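Local atomic coordinates of haloalkane dehalogenase (Mycobacterium rhodesiae, PDB entry 4MJ3), a protein that probably catalyses the hydrolytic removal of halogen from haloalkanes, yielding the corresponding alcohol and a halide ion. Residues A[53-58]-A[172-177]. Sequence-based numbering, arbitrary orientation.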
ATOM      1  N   HIS A  53       1.909   1.080   1.061  1.00  9.94           N
ATOM      2  CA  HIS A  53       2.072  -0.316   1.412  1.00  9.54           C
ATOM      3  C   HIS A  53       0.715  -0.888   1.766  1.00  9.53           C
ATOM      4  O   HIS A  53      -0.267  -0.162   1.944  1.00 11.84           O
ATOM      5  CB  HIS A  53       2.985  -0.429   2.625  1.00 10.11           C
ATOM      6  CG  HIS A  53       2.300  -0.090   3.909  1.00 10.43           C
ATOM      7  ND1 HIS A  53       1.577  -1.011   4.625  1.00 10.94           N
ATOM      8  CD2 HIS A  53       2.138   1.091   4.549  1.00 10.97           C
ATOM      9  CE1 HIS A  53       1.038  -0.427   5.676  1.00 10.50           C
ATOM     10  NE2 HIS A  53       1.367   0.844   5.657  1.00 10.38           N
ATOM     11  N   GLY A  54       0.668  -2.213   1.872  1.00 10.62           N
ATOM     12  CA  GLY A  54      -0.538  -2.899   2.273  1.00  9.53           C
ATOM     13  C   GLY A  54      -0.338  -3.822   3.456  1.00  9.57           C
ATOM     14  O   GLY A  54       0.419  -3.544   4.382  1.00  9.40           O
ATOM     15  N   GLU A  55      -1.049  -4.935   3.398  1.00  9.68           N
ATOM     16  CA  GLU A  55      -1.110  -5.909   4.470  1.00  9.01           C
ATOM     17  C   GLU A  55       0.070  -6.885   4.406  1.00 11.29           C
ATOM     18  O   GLU A  55       0.438  -7.344   3.322  1.00 14.41           O
ATOM     19  CB  GLU A  55      -2.441  -6.681   4.271  1.00 10.18           C
ATOM     20  CG  GLU A  55      -2.585  -7.987   5.031  1.00 10.81           C
ATOM     21  CD  GLU A  55      -2.911  -7.839   6.509  1.00  9.02           C
ATOM     22  OE1 GLU A  55      -2.779  -6.730   7.041  1.00 10.98           O
ATOM     23  OE2 GLU A  55      -3.341  -8.858   7.115  1.00  9.20           O
ATOM     24  N   PRO A  56       0.656  -7.261   5.563  1.00  9.47           N
ATOM     25  CA  PRO A  56       0.656  -6.658   6.891  1.00 10.26           C
ATOM     26  C   PRO A  56       1.999  -5.934   7.026  1.00  9.40           C
ATOM     27  O   PRO A  56       2.767  -6.188   7.947  1.00 10.94           O
ATOM     28  CB  PRO A  56       0.651  -7.867   7.809  1.00 10.54           C
ATOM     29  CG  PRO A  56       1.435  -8.900   7.052  1.00  9.91           C
ATOM     30  CD  PRO A  56       1.433  -8.518   5.576  1.00 11.07           C
ATOM     31  N   SER A  57       2.301  -5.080   6.065  1.00 10.65           N
ATOM     32  CA  SER A  57       3.623  -4.439   5.996  1.00  8.63           C
ATOM     33  C   SER A  57       3.545  -3.012   6.530  1.00  9.74           C
ATOM     34  O   SER A  57       2.618  -2.666   7.278  1.00  7.49           O
ATOM     35  CB  SER A  57       4.137  -4.497   4.563  1.00  8.74           C
ATOM     36  OG  SER A  57       3.344  -3.716   3.698  1.00  9.05           O
ATOM     37  N   TRP A  58       4.584  -2.225   6.252  1.00  8.46           N
ATOM     38  CA  TRP A  58       4.559  -0.790   6.504  1.00  9.35           C
ATOM     39  C   TRP A  58       5.588  -0.138   5.602  1.00 10.42           C
ATOM     40  O   TRP A  58       6.110  -0.808   4.696  1.00 10.60           O
ATOM     41  CB  TRP A  58       4.761  -0.459   7.986  1.00  9.50           C
ATOM     42  CG  TRP A  58       6.032  -0.884   8.671  1.00  9.47           C
ATOM     43  CD1 TRP A  58       6.400  -2.155   9.017  1.00  9.35           C
ATOM     44  CD2 TRP A  58       7.060  -0.017   9.202  1.00  9.19           C
ATOM     45  NE1 TRP A  58       7.616  -2.125   9.698  1.00 10.12           N
ATOM     46  CE2 TRP A  58       8.028  -0.831   9.811  1.00  9.80           C
ATOM     47  CE3 TRP A  58       7.240   1.378   9.229  1.00 10.39           C
ATOM     48  CZ2 TRP A  58       9.154  -0.302  10.446  1.00  9.38           C
ATOM     49  CZ3 TRP A  58       8.375   1.899   9.831  1.00 10.54           C
ATOM     50  CH2 TRP A  58       9.294   1.069  10.452  1.00 10.38           C
ATOM     51  N   PRO A 172      -2.676 -19.228  14.838  1.00 13.49           N
ATOM     52  CA  PRO A 172      -2.831 -18.834  16.250  1.00 14.93           C
ATOM     53  C   PRO A 172      -2.118 -17.545  16.586  1.00 14.96           C
ATOM     54  O   PRO A 172      -2.690 -16.693  17.241  1.00 13.51           O
ATOM     55  CB  PRO A 172      -2.217 -20.007  17.015  1.00 18.34           C
ATOM     56  CG  PRO A 172      -2.440 -21.188  16.118  1.00 17.19           C
ATOM     57  CD  PRO A 172      -2.281 -20.650  14.717  1.00 16.70           C
ATOM     58  N   LEU A 173      -0.867 -17.412  16.134  1.00 15.97           N
ATOM     59  CA  LEU A 173      -0.074 -16.206  16.335  1.00 15.75           C
ATOM     60  C   LEU A 173       0.228 -15.600  14.964  1.00 14.58           C
ATOM     61  O   LEU A 173       0.674 -16.305  14.064  1.00 17.04           O
ATOM     62  CB  LEU A 173       1.228 -16.531  17.043  1.00 17.90           C
ATOM     63  CG  LEU A 173       1.087 -17.086  18.470  1.00 23.64           C
ATOM     64  CD1 LEU A 173       2.468 -17.285  19.067  1.00 28.64           C
ATOM     65  CD2 LEU A 173       0.255 -16.162  19.355  1.00 25.47           C
ATOM     66  N   PHE A 174      -0.061 -14.316  14.795  1.00 13.13           N
ATOM     67  CA  PHE A 174       0.051 -13.668  13.496  1.00 12.19           C
ATOM     68  C   PHE A 174       1.461 -13.130  13.326  1.00 12.60           C
ATOM     69  O   PHE A 174       1.834 -12.190  14.041  1.00 11.94           O
ATOM     70  CB  PHE A 174      -0.965 -12.536  13.425  1.00 13.33           C
ATOM     71  CG  PHE A 174      -1.116 -11.920  12.063  1.00 12.38           C
ATOM     72  CD1 PHE A 174      -0.272 -10.901  11.652  1.00 13.10           C
ATOM     73  CD2 PHE A 174      -2.126 -12.329  11.209  1.00 13.25           C
ATOM     74  CE1 PHE A 174      -0.424 -10.309  10.402  1.00 10.45           C
ATOM     75  CE2 PHE A 174      -2.301 -11.728   9.974  1.00 11.24           C
ATOM     76  CZ  PHE A 174      -1.456 -10.715   9.566  1.00 11.88           C
ATOM     77  N   PRO A 175       2.283 -13.737  12.432  1.00 12.98           N
ATOM     78  CA  PRO A 175       3.712 -13.368  12.341  1.00 13.43           C
ATOM     79  C   PRO A 175       3.955 -12.490  11.118  1.00 12.60           C
ATOM     80  O   PRO A 175       4.144 -12.998  10.004  1.00 13.70           O
ATOM     81  CB  PRO A 175       4.390 -14.736  12.184  1.00 13.67           C
ATOM     82  CG  PRO A 175       3.370 -15.560  11.436  1.00 15.26           C
ATOM     83  CD  PRO A 175       2.022 -14.901  11.568  1.00 12.52           C
ATOM     84  N   ALA A 176       3.847 -11.177  11.302  1.00 11.82           N
ATOM     85  CA  ALA A 176       3.826 -10.277  10.136  1.00 12.35           C
ATOM     86  C   ALA A 176       5.085 -10.446   9.276  1.00 11.24           C
ATOM     87  O   ALA A 176       5.010 -10.509   8.053  1.00 10.13           O
ATOM     88  CB  ALA A 176       3.656  -8.826  10.578  1.00 12.52           C
ATOM     89  N   GLY A 177       6.239 -10.519   9.910  1.00 11.80           N
ATOM     90  CA  GLY A 177       7.497 -10.661   9.193  1.00  9.94           C
ATOM     91  C   GLY A 177       7.590 -11.953   8.396  1.00 11.39           C
ATOM     92  O   GLY A 177       7.976 -11.952   7.227  1.00  9.19           O
TER
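The ring of F174 receives P56 at its edge, with CB of P56 in the ring plane and 3.7 Å from CE1 of F174, while the carboxylate of E55 reaches the same ring obliquely, OE2 of E55 standing 3.6 Å from CZ of F174 with the two planes 50° apart. This buried contact illustrates how an alpha/beta hydrolase joins its core to its helical cap: residues 53-58 open the loop that follows strand 48-52, carrying the His-Gly-Glu-Pro sequence, and residues 172-177 lead into a helix inserted between core strands 140-145 and 242-244. P56, which follows a cis peptide bond, presents CB and CG to the other segment. The CB of F174 points toward the loop and, with CG anti to the backbone N (chi1 -171°), the far end of the ring, CE1 and CZ, meets P56 and E55. A176, in the first turn of helix 176-182, adds a second point of touch, its CB 4.2 Å from CG of P56, and I179 of that helix packs on both P56 and F174. No hydrogen bond crosses between the segments; the join is by packing. The backbone N of E55 bonds instead to OD1 of D123, consistent with the oxyanion-hole role of this amide and the nucleophile role of the aspartate in related dehalogenases. Within the loop, CA of W58 lies over one face of the H53 ring, and G54 O accepts both S57 N and, on a lone pair in the carbonyl plane, ND1 of H53 at 2.8 Å.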